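PDB 6EWJ: putative capsular polysaccharide biosynthesis protein from Streptococcus pneumoniae serotype 4, which probably acts as a pyridoxal phosphate-dependent sugar aminotransferase in pneumococcal teichoic acid biosynthesis, and is seen here without its cofactor. Local coordinates for residues Asp29-Gly34 against Thr267-Ser272; Asn206-Glu211 against Leu275-Arg280; Ser236-Thr241 against Ala261-Met266. All blocks are in the same frame, centred on the assembly; numbering follows the deposited sequence.

Overall arrangement
Helix 268-299 is common to contacts 1 and 2. Its first turn meets the last part of helix 21-31 in contact 1, and about 14 Å away, centre to centre, the helix about two turns further along receives the loop that follows the predicted cofactor lysine, Lys205, in contact 2. Contact 3 holds the segment leading into that helix, Ala261-Met266, against the chain leaving helix 225-236. All three are largely buried, though contact 3 includes partly exposed residues. Their chemistry differs: hydroxyls, a water and a small apolar patch in contact 1, a glutamine gripping a loop in contact 2, paired backbones in contact 3. Each also touches the second subunit.

Contact 1: Asp29-Gly34 against Thr267-Ser272; sequences DTLRSG and TDIMAS
This is a buried helix-to-helix contact in which Thr30, near the end of helix 21-31, sits against the first turn of helix 268-299, the long helix of this DegT/DnrJ/EryC1-family aminotransferase. The two come closest at Thr30 and Ile269, whose CA atoms are 6.2 Å apart. Thr30 works with both its branches. Its chi1 of -89° sets OG1 toward Ser272, 2.8 Å from Ser272 OG, and leaves CG2 anti to the backbone N, over the start of the other helix and 3.9 Å from CG1 of Ile269. Ser272 OG donates to Asp268 O within its own helix, reaching the face of that carbonyl opposite the one used by Ser272 N; Glu26 O is a second acceptor within reach, which can at most share that one proton. Beside Thr30, the CD2 methyl of Leu31 meets CD1 of Ile269 at 3.7 Å, and Ile24 of the second subunit packs on Leu31. The carboxylate of Asp268 is tied chiefly to the backbone N atoms of Lys41 and Thr42, at the start of helix 40-53. One water completes the polar side: it accepts from Thr30 OG1 and donates to Ser33 OG and to Asp268 OD2, the last at 2.9 Å.

Contact 2: Asn206-Glu211 against Leu275-Arg280; sequences NFTTAE and LVQLDR
The irregular backbone of Asn206-Glu211 runs past one turn of helix 268-299, with Phe207 and Gln277 closest at 6.1 Å between CA atoms, and Thr208 N donates to Gln277 OE1 across 2.9 Å with an N-H...O angle of 161°. The side chain of Gln277 does double duty. Its CB lies over one face of the Phe207 ring, offset toward the rim, in a CH-pi contact 4.0 Å from the ring centroid. A bend at chi2 (-91°) then carries the amide past the ring to the loop backbone, its plane 67° from that of the ring. There OE1 also accepts from a water that donates to Asn206 O, so two donors grip this oxygen, while NE2 is hydrogen-bonded to Glu23 OE2. Leu278 CB meets the edge of the ring, in plane, 3.6 Å from Phe207 CE2. Thr208 OG1 accepts from Ala210 N at 3.0 Å, an ST turn that shapes the loop. Lys205, the predicted site of cofactor attachment, immediately precedes this segment, part of the loop between strands 196-200 and 213-217 of the central sheet; helix 268-299 covers it here, and helices 21-31 and 40-53 pack on the same helix through Val276 and Leu275.

Contact 3: Ser236-Thr241 against Ala261-Met266; sequences SLHGQT and AYKCNM
The imidazole of His238 has Tyr262 O over one face and a water at its edge, in the ring plane, while Tyr90 of the second subunit meets it edge-to-face. It follows a single beta bridge between Leu237 and Lys263, at the start of a type I' turn from Leu237 to Gln240 that leads into the short strand 240-241. The water lies 2.9 Å from His238 ND1 and donates to Ala261 O, joining the ring to the opposite backbone. Bent at chi2 (51°), the Lys263 chain brings its methylenes obliquely to the imidazole, with CD 3.6 Å from His238 NE2.

Two backbone bonds make the bridge: Cys264 N donates to Ser236 O at 2.9 Å, and His238 N to Tyr262 O at 2.7 Å, approaching nearly along the axis of that carbonyl. His238 and Gly239, both with positive phi, are the central residues of the turn, and Gly239 N lies 3.4 Å from Ala261 CB.

Tyr262, Ser236 and Cys264 project to the other side. The Tyr262 ring stacks on His99 of the second subunit; Ser236 CB packs against Cys264 SG at 3.9 Å, and both side chains touch Leu70 of helix 64-74, which begins with the cofactor-binding residues Ala64 and Thr65. On the side of His238, Asn265 ND2 is hydrogen-bonded to Thr38 OG1 and to Glu211 OE2 of the second subunit, a carboxylate that also forms a salt bridge with Lys263. The pairing thus presents His238, Tyr262, Lys263 and Asn265 to that subunit. Leu237 CD2 lies against the Asn265 amide, and Lys263 NZ donates to Asn265 OD1 at 2.9 Å, tilted 29° from the plane of the amide carbonyl.

Contact 1: Asp29-Gly34 against Thr267-Ser272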
loop_
_atom_site.group_PDB
_atom_site.type_symbol
_atom_site.label_atom_id
_atom_site.label_comp_id
_atom_site.label_asym_id
_atom_site.label_seq_id
_atom_site.Cartn_x
_atom_site.Cartn_y
_atom_site.Cartn_z
ATOM N N ASP A 29 -19.570 -0.582 -12.614
ATOM C CA ASP A 29 -20.412 -1.493 -11.836
ATOM C C ASP A 29 -19.996 -1.535 -10.356
ATOM O O ASP A 29 -20.840 -1.444 -9.460
ATOM C CB ASP A 29 -20.384 -2.907 -12.430
ATOM C CG ASP A 29 -21.068 -3.910 -11.563
ATOM O OD1 ASP A 29 -20.441 -4.543 -10.709
ATOM O OD2 ASP A 29 -22.264 -4.048 -11.714
ATOM N N THR A 30 -18.705 -1.653 -10.115
ATOM C CA THR A 30 -18.186 -1.574 -8.761
ATOM C C THR A 30 -18.508 -0.222 -8.070
ATOM O O THR A 30 -18.916 -0.195 -6.886
ATOM C CB THR A 30 -16.671 -1.872 -8.740
ATOM O OG1 THR A 30 -16.485 -3.271 -8.592
ATOM C CG2 THR A 30 -15.946 -1.202 -7.527
ATOM N N LEU A 31 -18.285 0.883 -8.785
ATOM C CA LEU A 31 -18.570 2.221 -8.235
ATOM C C LEU A 31 -20.028 2.504 -7.910
ATOM O O LEU A 31 -20.326 3.467 -7.165
ATOM C CB LEU A 31 -18.034 3.299 -9.161
ATOM C CG LEU A 31 -16.476 3.344 -9.221
ATOM C CD1 LEU A 31 -16.012 4.380 -10.223
ATOM C CD2 LEU A 31 -15.842 3.604 -7.860
ATOM N N ARG A 32 -20.942 1.707 -8.498
ATOM C CA ARG A 32 -22.357 1.747 -8.154
ATOM C C ARG A 32 -22.752 0.771 -7.051
ATOM O O ARG A 32 -23.899 0.796 -6.600
ATOM C CB ARG A 32 -23.223 1.414 -9.383
ATOM C CG ARG A 32 -23.174 2.491 -10.426
ATOM C CD ARG A 32 -24.233 2.305 -11.509
ATOM N NE ARG A 32 -23.800 3.017 -12.712
ATOM C CZ ARG A 32 -23.054 2.504 -13.696
ATOM N NH1 ARG A 32 -22.608 1.230 -13.655
ATOM N NH2 ARG A 32 -22.780 3.274 -14.754
ATOM N N SER A 33 -21.817 -0.085 -6.633
ATOM C CA SER A 33 -22.100 -1.112 -5.649
ATOM C C SER A 33 -21.833 -0.607 -4.232
ATOM O O SER A 33 -21.343 0.482 -4.018
ATOM C CB SER A 33 -21.231 -2.356 -5.931
ATOM O OG SER A 33 -19.936 -2.184 -5.388
ATOM N N GLY A 34 -22.185 -1.420 -3.247
ATOM C CA GLY A 34 -21.799 -1.124 -1.859
ATOM C C GLY A 34 -20.296 -1.253 -1.552
ATOM O O GLY A 34 -19.861 -0.885 -0.465
ATOM N N THR A 267 -8.419 -3.074 -3.960
ATOM C CA THR A 267 -9.780 -2.612 -4.000
ATOM C C THR A 267 -10.547 -3.367 -5.109
ATOM O O THR A 267 -9.944 -3.849 -6.087
ATOM C CB THR A 267 -9.885 -1.123 -4.334
ATOM O OG1 THR A 267 -9.333 -0.884 -5.630
ATOM C CG2 THR A 267 -9.171 -0.222 -3.315
ATOM N N ASP A 268 -11.861 -3.362 -4.986
ATOM C CA ASP A 268 -12.723 -3.923 -6.033
ATOM C C ASP A 268 -12.679 -3.118 -7.338
ATOM O O ASP A 268 -13.034 -3.613 -8.394
ATOM C CB ASP A 268 -14.185 -4.079 -5.520
ATOM C CG ASP A 268 -14.450 -5.446 -4.889
ATOM O OD1 ASP A 268 -13.511 -6.160 -4.456
ATOM O OD2 ASP A 268 -15.621 -5.825 -4.837
ATOM N N ILE A 269 -12.245 -1.845 -7.224
ATOM C CA ILE A 269 -12.013 -0.999 -8.382
ATOM C C ILE A 269 -10.929 -1.647 -9.246
ATOM O O ILE A 269 -11.154 -1.965 -10.442
ATOM C CB ILE A 269 -11.639 0.431 -7.993
ATOM C CG1 ILE A 269 -12.852 1.119 -7.373
ATOM C CG2 ILE A 269 -11.178 1.225 -9.214
ATOM C CD1 ILE A 269 -12.547 2.419 -6.666
ATOM N N MET A 270 -9.799 -1.941 -8.607
ATOM C CA MET A 270 -8.672 -2.648 -9.271
ATOM C C MET A 270 -9.069 -4.076 -9.651
ATOM O O MET A 270 -8.717 -4.553 -10.766
ATOM C CB MET A 270 -7.471 -2.712 -8.354
ATOM C CG MET A 270 -6.547 -1.479 -8.428
ATOM S SD MET A 270 -7.428 0.058 -8.390
ATOM C CE MET A 270 -7.995 0.083 -6.765
ATOM N N ALA A 271 -9.778 -4.791 -8.744
ATOM C CA ALA A 271 -10.153 -6.194 -9.065
ATOM C C ALA A 271 -11.055 -6.255 -10.318
ATOM O O ALA A 271 -10.991 -7.214 -11.116
ATOM C CB ALA A 271 -10.808 -6.905 -7.891
ATOM N N SER A 272 -11.870 -5.205 -10.502
ATOM C CA SER A 272 -12.773 -5.086 -11.669
ATOM C C SER A 272 -11.947 -5.111 -12.965
ATOM O O SER A 272 -12.261 -5.851 -13.894
ATOM C CB SER A 272 -13.640 -3.834 -11.573
ATOM O OG SER A 272 -14.720 -4.010 -10.663
HETATM O O HOH W 1 -17.622 -4.125 -6.019
#

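Contact 2: Asn206-Glu211 against Leu275-Arg280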
loop_
_atom_site.group_PDB
_atom_site.type_symbol
_atom_site.label_atom_id
_atom_site.label_comp_id
_atom_site.label_asym_id
_atom_site.label_seq_id
_atom_site.Cartn_x
_atom_site.Cartn_y
_atom_site.Cartn_z
ATOM N N ASN A 206 1.764 -7.107 -18.566
ATOM C CA ASN A 206 0.893 -7.761 -19.542
ATOM C C ASN A 206 -0.575 -7.735 -19.117
ATOM O O ASN A 206 -1.471 -7.632 -19.961
ATOM C CB ASN A 206 1.228 -9.234 -19.744
ATOM C CG ASN A 206 2.440 -9.466 -20.622
ATOM O OD1 ASN A 206 3.264 -8.559 -20.795
ATOM N ND2 ASN A 206 2.587 -10.713 -21.125
ATOM N N PHE A 207 -0.795 -7.880 -17.824
ATOM C CA PHE A 207 -2.134 -7.936 -17.176
ATOM C C PHE A 207 -2.079 -6.808 -16.185
ATOM O O PHE A 207 -1.188 -6.762 -15.365
ATOM C CB PHE A 207 -2.241 -9.325 -16.495
ATOM C CG PHE A 207 -3.494 -9.535 -15.643
ATOM C CD1 PHE A 207 -3.608 -8.967 -14.364
ATOM C CD2 PHE A 207 -4.490 -10.392 -16.077
ATOM C CE1 PHE A 207 -4.736 -9.200 -13.567
ATOM C CE2 PHE A 207 -5.596 -10.618 -15.291
ATOM C CZ PHE A 207 -5.738 -10.015 -14.051
ATOM N N THR A 208 -3.028 -5.861 -16.262
ATOM C CA THR A 208 -2.941 -4.672 -15.470
ATOM C C THR A 208 -4.195 -4.359 -14.674
ATOM O O THR A 208 -5.328 -4.526 -15.135
ATOM C CB THR A 208 -2.508 -3.442 -16.299
ATOM O OG1 THR A 208 -2.104 -2.410 -15.397
ATOM C CG2 THR A 208 -3.589 -2.937 -17.180
ATOM N N THR A 209 -3.961 -3.885 -13.470
ATOM C CA THR A 209 -5.030 -3.214 -12.708
ATOM C C THR A 209 -4.593 -1.802 -12.369
ATOM O O THR A 209 -5.028 -1.266 -11.343
ATOM C CB THR A 209 -5.393 -4.051 -11.442
ATOM O OG1 THR A 209 -4.265 -4.136 -10.557
ATOM C CG2 THR A 209 -5.843 -5.418 -11.812
ATOM N N ALA A 210 -3.705 -1.220 -13.201
ATOM C CA ALA A 210 -3.043 0.089 -12.983
ATOM C C ALA A 210 -1.985 0.030 -11.845
ATOM O O ALA A 210 -0.797 0.330 -12.053
ATOM C CB ALA A 210 -4.041 1.205 -12.739
ATOM N N GLU A 211 -2.423 -0.316 -10.645
ATOM C CA GLU A 211 -1.518 -0.769 -9.594
ATOM C C GLU A 211 -2.136 -2.037 -8.995
ATOM O O GLU A 211 -3.332 -2.095 -8.734
ATOM C CB GLU A 211 -1.294 0.305 -8.501
ATOM C CG GLU A 211 -0.580 1.579 -8.977
ATOM C CD GLU A 211 0.917 1.421 -9.212
ATOM O OE1 GLU A 211 1.504 0.359 -8.872
ATOM O OE2 GLU A 211 1.527 2.370 -9.746
ATOM N N LEU A 275 -10.565 -8.681 -13.487
ATOM C CA LEU A 275 -11.491 -9.724 -13.948
ATOM C C LEU A 275 -11.627 -9.720 -15.473
ATOM O O LEU A 275 -11.685 -10.786 -16.113
ATOM C CB LEU A 275 -12.862 -9.552 -13.306
ATOM C CG LEU A 275 -12.966 -9.822 -11.810
ATOM C CD1 LEU A 275 -14.314 -9.351 -11.261
ATOM C CD2 LEU A 275 -12.759 -11.289 -11.473
ATOM N N VAL A 276 -11.758 -8.513 -16.020
ATOM C CA VAL A 276 -11.919 -8.309 -17.453
ATOM C C VAL A 276 -10.597 -8.625 -18.184
ATOM O O VAL A 276 -10.605 -9.314 -19.204
ATOM C CB VAL A 276 -12.412 -6.873 -17.772
ATOM C CG1 VAL A 276 -12.378 -6.598 -19.276
ATOM C CG2 VAL A 276 -13.835 -6.717 -17.277
ATOM N N GLN A 277 -9.482 -8.126 -17.631
ATOM C CA GLN A 277 -8.153 -8.431 -18.155
ATOM C C GLN A 277 -7.933 -9.952 -18.243
ATOM O O GLN A 277 -7.379 -10.475 -19.247
ATOM C CB GLN A 277 -7.069 -7.783 -17.302
ATOM C CG GLN A 277 -7.005 -6.265 -17.439
ATOM C CD GLN A 277 -6.063 -5.783 -18.529
ATOM O OE1 GLN A 277 -4.861 -6.029 -18.463
ATOM N NE2 GLN A 277 -6.586 -5.091 -19.512
ATOM N N LEU A 278 -8.396 -10.660 -17.209
ATOM C CA LEU A 278 -8.240 -12.092 -17.148
ATOM C C LEU A 278 -9.078 -12.790 -18.251
ATOM O O LEU A 278 -8.574 -13.683 -18.888
ATOM C CB LEU A 278 -8.510 -12.645 -15.746
ATOM C CG LEU A 278 -8.077 -14.116 -15.589
ATOM C CD1 LEU A 278 -6.578 -14.324 -15.766
ATOM C CD2 LEU A 278 -8.531 -14.609 -14.221
ATOM N N ASP A 279 -10.289 -12.310 -18.532
ATOM C CA ASP A 279 -11.093 -12.812 -19.692
ATOM C C ASP A 279 -10.355 -12.561 -21.006
ATOM O O ASP A 279 -10.248 -13.424 -21.874
ATOM C CB ASP A 279 -12.422 -12.077 -19.796
ATOM C CG ASP A 279 -13.361 -12.390 -18.664
ATOM O OD1 ASP A 279 -13.111 -13.320 -17.881
ATOM O OD2 ASP A 279 -14.355 -11.679 -18.546
ATOM N N ARG A 280 -9.814 -11.346 -21.106
ATOM C CA ARG A 280 -9.053 -10.922 -22.282
ATOM C C ARG A 280 -7.686 -11.571 -22.442
ATOM O O ARG A 280 -7.136 -11.520 -23.531
ATOM C CB ARG A 280 -8.877 -9.385 -22.260
ATOM C CG ARG A 280 -10.196 -8.657 -22.465
ATOM C CD ARG A 280 -9.984 -7.171 -22.417
ATOM N NE ARG A 280 -9.267 -6.771 -23.609
ATOM C CZ ARG A 280 -8.431 -5.749 -23.709
ATOM N NH1 ARG A 280 -8.140 -4.962 -22.669
ATOM N NH2 ARG A 280 -7.854 -5.520 -24.888
HETATM O O HOH W 2 -3.129 -5.620 -20.723
#

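Contact 3: Ser236-Thr241 against Ala261-Met266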
loop_
_atom_site.group_PDB
_atom_site.type_symbol
_atom_site.label_atom_id
_atom_site.label_comp_id
_atom_site.label_asym_id
_atom_site.label_seq_id
_atom_site.Cartn_x
_atom_site.Cartn_y
_atom_site.Cartn_z
ATOM N N SER A 236 -1.876 -7.704 5.517
ATOM C CA SER A 236 -2.235 -6.711 4.508
ATOM C C SER A 236 -3.234 -5.659 5.017
ATOM O O SER A 236 -3.416 -4.610 4.377
ATOM C CB SER A 236 -2.841 -7.385 3.290
ATOM O OG SER A 236 -4.182 -7.803 3.526
ATOM N N LEU A 237 -3.888 -5.956 6.150
ATOM C CA LEU A 237 -4.971 -5.142 6.667
ATOM C C LEU A 237 -4.870 -4.931 8.176
ATOM O O LEU A 237 -5.780 -5.330 8.969
ATOM C CB LEU A 237 -6.329 -5.774 6.303
ATOM C CG LEU A 237 -6.882 -5.517 4.902
ATOM C CD1 LEU A 237 -7.972 -6.547 4.561
ATOM C CD2 LEU A 237 -7.406 -4.079 4.811
ATOM N N HIS A 238 -3.726 -4.351 8.565
ATOM C CA HIS A 238 -3.494 -3.816 9.896
ATOM C C HIS A 238 -3.335 -4.845 11.004
ATOM O O HIS A 238 -3.338 -4.502 12.198
ATOM C CB HIS A 238 -4.604 -2.810 10.284
ATOM C CG HIS A 238 -4.676 -1.601 9.397
ATOM N ND1 HIS A 238 -3.636 -0.708 9.288
ATOM C CD2 HIS A 238 -5.692 -1.083 8.664
ATOM C CE1 HIS A 238 -3.996 0.290 8.497
ATOM N NE2 HIS A 238 -5.238 0.076 8.097
ATOM N N GLY A 239 -3.223 -6.110 10.676
ATOM C CA GLY A 239 -3.204 -7.146 11.703
ATOM C C GLY A 239 -4.557 -7.436 12.322
ATOM O O GLY A 239 -4.621 -8.076 13.372
ATOM N N GLN A 240 -5.629 -7.003 11.657
ATOM C CA GLN A 240 -6.971 -7.069 12.205
ATOM C C GLN A 240 -7.532 -8.479 12.025
ATOM O O GLN A 240 -7.360 -9.087 10.959
ATOM C CB GLN A 240 -7.894 -6.020 11.561
ATOM C CG GLN A 240 -9.278 -5.972 12.222
ATOM C CD GLN A 240 -10.171 -4.788 11.837
ATOM O OE1 GLN A 240 -9.809 -3.634 12.046
ATOM N NE2 GLN A 240 -11.332 -5.077 11.279
ATOM N N THR A 241 -8.128 -9.015 13.077
ATOM C CA THR A 241 -8.847 -10.326 13.034
ATOM C C THR A 241 -10.177 -10.209 13.757
ATOM O O THR A 241 -10.325 -9.343 14.633
ATOM C CB THR A 241 -8.054 -11.464 13.751
ATOM O OG1 THR A 241 -7.948 -11.169 15.154
ATOM C CG2 THR A 241 -6.647 -11.605 13.187
ATOM N N ALA A 261 0.465 -4.487 11.752
ATOM C CA ALA A 261 0.801 -4.826 10.389
ATOM C C ALA A 261 0.512 -3.680 9.391
ATOM O O ALA A 261 0.677 -2.510 9.761
ATOM C CB ALA A 261 0.146 -6.127 10.006
ATOM N N TYR A 262 0.218 -3.996 8.135
ATOM C CA TYR A 262 0.486 -3.115 6.985
ATOM C C TYR A 262 -0.858 -2.828 6.292
ATOM O O TYR A 262 -1.947 -3.184 6.827
ATOM C CB TYR A 262 1.559 -3.725 6.023
ATOM C CG TYR A 262 2.762 -4.117 6.798
ATOM C CD1 TYR A 262 3.762 -3.192 7.081
ATOM C CD2 TYR A 262 2.860 -5.401 7.359
ATOM C CE1 TYR A 262 4.853 -3.541 7.899
ATOM C CE2 TYR A 262 3.916 -5.746 8.166
ATOM C CZ TYR A 262 4.886 -4.803 8.462
ATOM O OH TYR A 262 5.905 -5.197 9.282
ATOM N N LYS A 263 -0.798 -2.192 5.129
ATOM C CA LYS A 263 -1.977 -1.651 4.507
ATOM C C LYS A 263 -1.709 -1.758 3.030
ATOM O O LYS A 263 -1.222 -0.816 2.400
ATOM C CB LYS A 263 -2.195 -0.196 5.016
ATOM C CG LYS A 263 -3.387 0.509 4.457
ATOM C CD LYS A 263 -4.678 -0.312 4.581
ATOM C CE LYS A 263 -5.883 0.443 4.021
ATOM N NZ LYS A 263 -7.042 -0.442 3.736
ATOM N N CYS A 264 -2.008 -2.942 2.461
ATOM C CA CYS A 264 -1.774 -3.151 1.059
ATOM C C CYS A 264 -2.765 -4.033 0.361
ATOM O O CYS A 264 -2.432 -4.672 -0.634
ATOM C CB CYS A 264 -0.346 -3.676 0.852
ATOM S SG CYS A 264 0.051 -5.130 1.827
ATOM N N ASN A 265 -4.005 -3.963 0.800
ATOM C CA ASN A 265 -5.141 -4.663 0.172
ATOM C C ASN A 265 -5.501 -4.088 -1.185
ATOM O O ASN A 265 -5.119 -2.944 -1.507
ATOM C CB ASN A 265 -6.380 -4.595 1.088
ATOM C CG ASN A 265 -6.768 -3.174 1.419
ATOM O OD1 ASN A 265 -5.942 -2.386 1.951
ATOM N ND2 ASN A 265 -8.005 -2.805 1.160
ATOM N N MET A 266 -6.104 -4.943 -2.019
ATOM C CA MET A 266 -6.643 -4.596 -3.350
ATOM C C MET A 266 -8.087 -4.169 -3.275
ATOM O O MET A 266 -8.905 -4.825 -2.578
ATOM C CB MET A 266 -6.516 -5.784 -4.330
ATOM C CG MET A 266 -6.962 -5.387 -5.720
ATOM S SD MET A 266 -6.985 -6.670 -6.966
ATOM C CE MET A 266 -5.214 -6.600 -7.334
HETATM O O HOH W 3 -1.405 -0.999 11.074
#